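Long-range contact in cytolethal distending toxin protein C (Haemophilus ducreyi, PDB 1SR4), which probably binds carbohydrate as a lectin-like subunit of a bacterial genotoxin that damages the DNA of host cells: residues K69-L80 with T84-F95. Sequence-based numbering, arbitrary orientation.
Sequences KVVGAAKCFAFL and TTDCKDTDHTVF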
ATOM      1  N   LYS C  69      14.352 -14.532   3.393  1.00 11.17           N
ATOM      2  CA  LYS C  69      15.657 -14.885   2.842  1.00 11.49           C
ATOM      3  C   LYS C  69      16.737 -13.822   2.982  1.00 12.50           C
ATOM      4  O   LYS C  69      16.489 -12.626   2.831  1.00 13.52           O
ATOM      5  CB  LYS C  69      15.487 -15.246   1.360  1.00 13.06           C
ATOM      6  CG  LYS C  69      16.767 -15.637   0.626  1.00 12.84           C
ATOM      7  CD  LYS C  69      16.495 -15.775  -0.872  1.00 14.11           C
ATOM      8  CE  LYS C  69      17.791 -15.922  -1.680  1.00 14.78           C
ATOM      9  NZ  LYS C  69      18.727 -14.788  -1.418  1.00 11.49           N
ATOM     10  N   VAL C  70      17.945 -14.287   3.262  1.00 12.84           N
ATOM     11  CA  VAL C  70      19.108 -13.431   3.412  1.00 12.78           C
ATOM     12  C   VAL C  70      19.491 -12.900   2.038  1.00 11.58           C
ATOM     13  O   VAL C  70      19.422 -13.618   1.038  1.00 12.37           O
ATOM     14  CB  VAL C  70      20.321 -14.225   3.984  1.00 12.39           C
ATOM     15  CG1 VAL C  70      21.575 -13.355   3.995  1.00 10.96           C
ATOM     16  CG2 VAL C  70      20.003 -14.705   5.405  1.00 13.69           C
ATOM     17  N   VAL C  71      19.891 -11.643   1.985  1.00  9.32           N
ATOM     18  CA  VAL C  71      20.299 -11.063   0.718  1.00 11.61           C
ATOM     19  C   VAL C  71      21.602 -11.725   0.249  1.00 10.74           C
ATOM     20  O   VAL C  71      22.568 -11.798   1.003  1.00 11.64           O
ATOM     21  CB  VAL C  71      20.557  -9.548   0.863  1.00  9.88           C
ATOM     22  CG1 VAL C  71      21.124  -8.982  -0.438  1.00 11.21           C
ATOM     23  CG2 VAL C  71      19.246  -8.831   1.234  1.00 12.00           C
ATOM     24  N   GLY C  72      21.615 -12.208  -0.988  1.00 13.96           N
ATOM     25  CA  GLY C  72      22.818 -12.822  -1.538  1.00 16.09           C
ATOM     26  C   GLY C  72      23.189 -14.235  -1.083  1.00 18.56           C
ATOM     27  O   GLY C  72      24.281 -14.715  -1.406  1.00 19.19           O
ATOM     28  N   ALA C  73      22.303 -14.915  -0.358  1.00 17.45           N
ATOM     29  CA  ALA C  73      22.604 -16.274   0.098  1.00 16.57           C
ATOM     30  C   ALA C  73      21.352 -17.142   0.174  1.00 18.27           C
ATOM     31  O   ALA C  73      20.236 -16.642   0.365  1.00 16.40           O
ATOM     32  CB  ALA C  73      23.273 -16.228   1.459  1.00 15.03           C
ATOM     33  N   ALA C  74      21.550 -18.448   0.037  1.00 16.84           N
ATOM     34  CA  ALA C  74      20.457 -19.395   0.095  1.00 19.40           C
ATOM     35  C   ALA C  74      20.158 -19.743   1.554  1.00 20.08           C
ATOM     36  O   ALA C  74      20.024 -20.920   1.909  1.00 22.41           O
ATOM     37  CB  ALA C  74      20.817 -20.662  -0.693  1.00 19.77           C
ATOM     38  N   LYS C  75      20.066 -18.719   2.396  1.00 19.08           N
ATOM     39  CA  LYS C  75      19.776 -18.914   3.804  1.00 17.64           C
ATOM     40  C   LYS C  75      18.485 -18.187   4.149  1.00 17.88           C
ATOM     41  O   LYS C  75      18.181 -17.136   3.580  1.00 16.66           O
ATOM     42  CB  LYS C  75      20.921 -18.388   4.664  1.00 19.43           C
ATOM     43  CG  LYS C  75      22.261 -19.032   4.350  1.00 22.82           C
ATOM     44  CD  LYS C  75      22.190 -20.550   4.535  1.00 29.43           C
ATOM     45  CE  LYS C  75      23.493 -21.241   4.126  1.00 31.83           C
ATOM     46  NZ  LYS C  75      23.443 -22.693   4.419  1.00 35.75           N
ATOM     47  N   CYS C  76      17.739 -18.748   5.097  1.00 16.47           N
ATOM     48  CA  CYS C  76      16.457 -18.192   5.508  1.00 15.34           C
ATOM     49  C   CYS C  76      16.304 -18.160   7.024  1.00 13.88           C
ATOM     50  O   CYS C  76      16.841 -19.015   7.737  1.00 13.30           O
ATOM     51  CB  CYS C  76      15.320 -19.027   4.896  1.00 15.23           C
ATOM     52  SG  CYS C  76      14.988 -18.773   3.113  1.00 16.28           S
ATOM     53  N   PHE C  77      15.571 -17.165   7.515  1.00 11.18           N
ATOM     54  CA  PHE C  77      15.335 -17.036   8.940  1.00 12.14           C
ATOM     55  C   PHE C  77      14.794 -18.346   9.525  1.00 12.00           C
ATOM     56  O   PHE C  77      13.949 -19.002   8.916  1.00 11.08           O
ATOM     57  CB  PHE C  77      14.324 -15.915   9.206  1.00 12.57           C
ATOM     58  CG  PHE C  77      13.813 -15.899  10.611  1.00 14.01           C
ATOM     59  CD1 PHE C  77      14.560 -15.316  11.626  1.00 13.93           C
ATOM     60  CD2 PHE C  77      12.620 -16.538  10.934  1.00 14.20           C
ATOM     61  CE1 PHE C  77      14.128 -15.372  12.953  1.00 16.64           C
ATOM     62  CE2 PHE C  77      12.172 -16.606  12.260  1.00 15.61           C
ATOM     63  CZ  PHE C  77      12.929 -16.022  13.270  1.00 16.18           C
ATOM     64  N   ALA C  78      15.271 -18.713  10.710  1.00 13.02           N
ATOM     65  CA  ALA C  78      14.803 -19.929  11.376  1.00 14.26           C
ATOM     66  C   ALA C  78      15.200 -19.926  12.856  1.00 14.77           C
ATOM     67  O   ALA C  78      16.113 -19.204  13.251  1.00 14.69           O
ATOM     68  CB  ALA C  78      15.383 -21.170  10.676  1.00 14.61           C
ATOM     69  N   PHE C  79      14.493 -20.699  13.676  1.00 15.89           N
ATOM     70  CA  PHE C  79      14.824 -20.809  15.099  1.00 17.59           C
ATOM     71  C   PHE C  79      15.855 -21.938  15.223  1.00 19.97           C
ATOM     72  O   PHE C  79      15.636 -22.945  15.891  1.00 22.07           O
ATOM     73  CB  PHE C  79      13.572 -21.140  15.918  1.00 17.81           C
ATOM     74  CG  PHE C  79      12.629 -19.972  16.079  1.00 17.70           C
ATOM     75  CD1 PHE C  79      12.745 -19.111  17.172  1.00 18.01           C
ATOM     76  CD2 PHE C  79      11.673 -19.698  15.102  1.00 15.63           C
ATOM     77  CE1 PHE C  79      11.924 -17.984  17.290  1.00 19.29           C
ATOM     78  CE2 PHE C  79      10.847 -18.578  15.200  1.00 16.02           C
ATOM     79  CZ  PHE C  79      10.971 -17.716  16.296  1.00 17.11           C
ATOM     80  N   LEU C  80      16.972 -21.766  14.537  1.00 21.14           N
ATOM     81  CA  LEU C  80      18.052 -22.739  14.541  1.00 22.01           C
ATOM     82  C   LEU C  80      19.371 -21.992  14.471  1.00 23.59           C
ATOM     83  O   LEU C  80      19.435 -20.868  13.947  1.00 22.14           O
ATOM     84  CB  LEU C  80      17.964 -23.654  13.320  1.00 20.63           C
ATOM     85  CG  LEU C  80      16.946 -24.778  13.238  1.00 22.61           C
ATOM     86  CD1 LEU C  80      17.026 -25.380  11.853  1.00 22.49           C
ATOM     87  CD2 LEU C  80      17.225 -25.834  14.318  1.00 22.10           C
ATOM     88  N   THR C  84      19.415 -18.498  11.206  1.00 18.62           N
ATOM     89  CA  THR C  84      19.108 -18.889   9.831  1.00 19.35           C
ATOM     90  C   THR C  84      19.565 -20.318   9.565  1.00 20.02           C
ATOM     91  O   THR C  84      20.376 -20.874  10.308  1.00 19.37           O
ATOM     92  CB  THR C  84      19.855 -18.037   8.766  1.00 19.58           C
ATOM     93  OG1 THR C  84      21.266 -18.179   8.962  1.00 18.86           O
ATOM     94  CG2 THR C  84      19.462 -16.564   8.846  1.00 17.47           C
ATOM     95  N   THR C  85      19.031 -20.900   8.500  1.00 19.25           N
ATOM     96  CA  THR C  85      19.437 -22.223   8.068  1.00 19.46           C
ATOM     97  C   THR C  85      19.134 -22.272   6.572  1.00 21.22           C
ATOM     98  O   THR C  85      18.589 -21.308   6.012  1.00 21.57           O
ATOM     99  CB  THR C  85      18.704 -23.377   8.850  1.00 18.90           C
ATOM    100  OG1 THR C  85      19.305 -24.632   8.500  1.00 17.55           O
ATOM    101  CG2 THR C  85      17.217 -23.450   8.492  1.00 18.17           C
ATOM    102  N   ASP C  86      19.511 -23.368   5.919  1.00 21.77           N
ATOM    103  CA  ASP C  86      19.273 -23.542   4.491  1.00 22.64           C
ATOM    104  C   ASP C  86      17.785 -23.367   4.174  1.00 21.61           C
ATOM    105  O   ASP C  86      16.923 -23.926   4.866  1.00 18.80           O
ATOM    106  CB  ASP C  86      19.725 -24.937   4.062  1.00 28.98           C
ATOM    107  CG  ASP C  86      19.770 -25.098   2.554  1.00 35.75           C
ATOM    108  OD1 ASP C  86      18.726 -24.897   1.885  1.00 38.66           O
ATOM    109  OD2 ASP C  86      20.862 -25.429   2.034  1.00 42.00           O
ATOM    110  N   CYS C  87      17.484 -22.608   3.122  1.00 19.37           N
ATOM    111  CA  CYS C  87      16.096 -22.352   2.757  1.00 21.67           C
ATOM    112  C   CYS C  87      15.326 -23.620   2.395  1.00 22.59           C
ATOM    113  O   CYS C  87      14.101 -23.661   2.534  1.00 21.61           O
ATOM    114  CB  CYS C  87      16.012 -21.318   1.621  1.00 21.94           C
ATOM    115  SG  CYS C  87      16.543 -19.617   2.068  1.00 25.96           S
ATOM    116  N   LYS C  88      16.038 -24.663   1.967  1.00 22.70           N
ATOM    117  CA  LYS C  88      15.393 -25.933   1.617  1.00 23.05           C
ATOM    118  C   LYS C  88      14.795 -26.672   2.826  1.00 20.83           C
ATOM    119  O   LYS C  88      13.970 -27.579   2.660  1.00 21.00           O
ATOM    120  CB  LYS C  88      16.384 -26.860   0.901  1.00 27.37           C
ATOM    121  CG  LYS C  88      16.667 -26.503  -0.568  1.00 32.55           C
ATOM    122  CD  LYS C  88      17.541 -25.243  -0.744  1.00 36.11           C
ATOM    123  CE  LYS C  88      16.710 -23.968  -0.932  1.00 37.28           C
ATOM    124  NZ  LYS C  88      17.523 -22.786  -1.384  1.00 34.65           N
ATOM    125  N   ASP C  89      15.218 -26.313   4.035  1.00 18.01           N
ATOM    126  CA  ASP C  89      14.668 -26.952   5.241  1.00 17.70           C
ATOM    127  C   ASP C  89      13.363 -26.220   5.560  1.00 16.97           C
ATOM    128  O   ASP C  89      13.275 -25.441   6.515  1.00 17.88           O
ATOM    129  CB  ASP C  89      15.651 -26.825   6.413  1.00 16.30           C
ATOM    130  CG  ASP C  89      15.128 -27.462   7.689  1.00 17.15           C
ATOM    131  OD1 ASP C  89      14.014 -28.015   7.657  1.00 17.06           O
ATOM    132  OD2 ASP C  89      15.825 -27.401   8.730  1.00 16.49           O
ATOM    133  N   THR C  90      12.355 -26.481   4.742  1.00 17.85           N
ATOM    134  CA  THR C  90      11.071 -25.816   4.868  1.00 17.76           C
ATOM    135  C   THR C  90      10.376 -25.933   6.224  1.00 18.53           C
ATOM    136  O   THR C  90       9.692 -24.991   6.639  1.00 16.69           O
ATOM    137  CB  THR C  90      10.115 -26.265   3.729  1.00 17.85           C
ATOM    138  OG1 THR C  90       9.881 -27.676   3.807  1.00 17.85           O
ATOM    139  CG2 THR C  90      10.731 -25.950   2.382  1.00 18.05           C
ATOM    140  N   ASP C  91      10.552 -27.061   6.921  1.00 18.63           N
ATOM    141  CA  ASP C  91       9.928 -27.235   8.237  1.00 18.98           C
ATOM    142  C   ASP C  91      10.381 -26.144   9.213  1.00 17.82           C
ATOM    143  O   ASP C  91       9.646 -25.779  10.130  1.00 17.62           O
ATOM    144  CB  ASP C  91      10.282 -28.596   8.841  1.00 19.90           C
ATOM    145  CG  ASP C  91       9.463 -29.739   8.258  1.00 23.09           C
ATOM    146  OD1 ASP C  91       8.667 -29.523   7.312  1.00 20.95           O
ATOM    147  OD2 ASP C  91       9.626 -30.872   8.765  1.00 23.31           O
ATOM    148  N   HIS C  92      11.593 -25.633   9.033  1.00 17.53           N
ATOM    149  CA  HIS C  92      12.095 -24.590   9.929  1.00 17.32           C
ATOM    150  C   HIS C  92      12.138 -23.205   9.318  1.00 14.87           C
ATOM    151  O   HIS C  92      12.377 -22.238  10.026  1.00 13.83           O
ATOM    152  CB  HIS C  92      13.503 -24.929  10.407  1.00 20.54           C
ATOM    153  CG  HIS C  92      13.568 -26.157  11.262  1.00 26.06           C
ATOM    154  ND1 HIS C  92      13.132 -26.178  12.571  1.00 27.48           N
ATOM    155  CD2 HIS C  92      13.974 -27.417  10.979  1.00 26.84           C
ATOM    156  CE1 HIS C  92      13.262 -27.401  13.055  1.00 29.14           C
ATOM    157  NE2 HIS C  92      13.768 -28.173  12.109  1.00 30.24           N
ATOM    158  N   THR C  93      11.903 -23.094   8.018  1.00 13.36           N
ATOM    159  CA  THR C  93      12.016 -21.788   7.376  1.00 12.46           C
ATOM    160  C   THR C  93      10.747 -21.197   6.808  1.00 13.66           C
ATOM    161  O   THR C  93      10.728 -20.009   6.472  1.00 13.38           O
ATOM    162  CB  THR C  93      13.051 -21.830   6.244  1.00 11.61           C
ATOM    163  OG1 THR C  93      12.624 -22.759   5.245  1.00 11.15           O
ATOM    164  CG2 THR C  93      14.406 -22.290   6.789  1.00 14.90           C
ATOM    165  N   VAL C  94       9.693 -22.002   6.693  1.00 12.23           N
ATOM    166  CA  VAL C  94       8.449 -21.486   6.142  1.00 12.75           C
ATOM    167  C   VAL C  94       7.560 -20.942   7.252  1.00 13.32           C
ATOM    168  O   VAL C  94       7.213 -21.651   8.207  1.00 12.86           O
ATOM    169  CB  VAL C  94       7.696 -22.553   5.342  1.00 12.30           C
ATOM    170  CG1 VAL C  94       6.341 -21.999   4.854  1.00 11.24           C
ATOM    171  CG2 VAL C  94       8.551 -22.984   4.131  1.00 11.51           C
ATOM    172  N   PHE C  95       7.219 -19.666   7.130  1.00 11.04           N
ATOM    173  CA  PHE C  95       6.373 -19.019   8.120  1.00 11.62           C
ATOM    174  C   PHE C  95       5.066 -18.584   7.485  1.00 10.09           C
ATOM    175  O   PHE C  95       4.890 -18.703   6.275  1.00 10.12           O
ATOM    176  CB  PHE C  95       7.135 -17.879   8.799  1.00  8.92           C
ATOM    177  CG  PHE C  95       8.214 -18.380   9.715  1.00 12.50           C
ATOM    178  CD1 PHE C  95       7.916 -18.754  11.031  1.00 11.61           C
ATOM    179  CD2 PHE C  95       9.498 -18.611   9.231  1.00 13.33           C
ATOM    180  CE1 PHE C  95       8.874 -19.357  11.846  1.00 14.07           C
ATOM    181  CE2 PHE C  95      10.470 -19.216  10.040  1.00 14.94           C
ATOM    182  CZ  PHE C  95      10.151 -19.592  11.356  1.00 13.70           C
TER
HETATM  183  O   HOH W   1      12.351 -17.940   6.748  1.00 10.14           O
HETATM  184  O   HOH W   2      12.525 -22.325  12.673  1.00 20.99           O
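C76 and C87 are joined by a disulfide whose CB-SG-SG-CB torsion is 95°, close to the relaxed right angle. Matching rotamers, each SG beside its backbone N, bring the two sulfurs together between the segments. T93 packs its CB 3.8 Å from C76 CB. The covalent link adjoins a short antiparallel ladder: C76 N donates to T85 O at 2.8 Å and T85 N returns a bond to C76 O, while C87 N donates to A74 O, which carries the pairing one residue past the strand. The hairpin, 75-77 with 84-86, thus illustrates how a disulfide beside a hydrogen-bonded pair can fix strands of only three residues. It belongs to the ricin-like beta-trefoil lectin fold of this subunit, and the chain then turns through helix 90-93 into strand 95-99.

Beyond the ladder, the L80 side chain meets H92 at about a right angle. Its CD1 methyl sits over one face of the imidazole in a CH-pi contact, 3.9 Å from the ring centroid, and also touches T85 CG2. A78 CB packs against the same T85 methyl. On the buried side F77, its CG anti to the backbone N (chi1 168°), meets F95 obliquely, ring planes at 54°; F95 CE2 lies at the edge of the F77 ring, near its plane, 3.5 Å from F77 CD2. F79 adds its CE2 beside F95 CE1. I116 of strand 115-117 touches all three phenylalanines. Two waters bridge the segments: one donates to both F77 O and T93 O, the other accepts from F79 N and donates to H92 O. T93 OG1 donates to D89 O and is also hydrogen-bonded to Q67 NE2, tying the helical turn to strand 64-69.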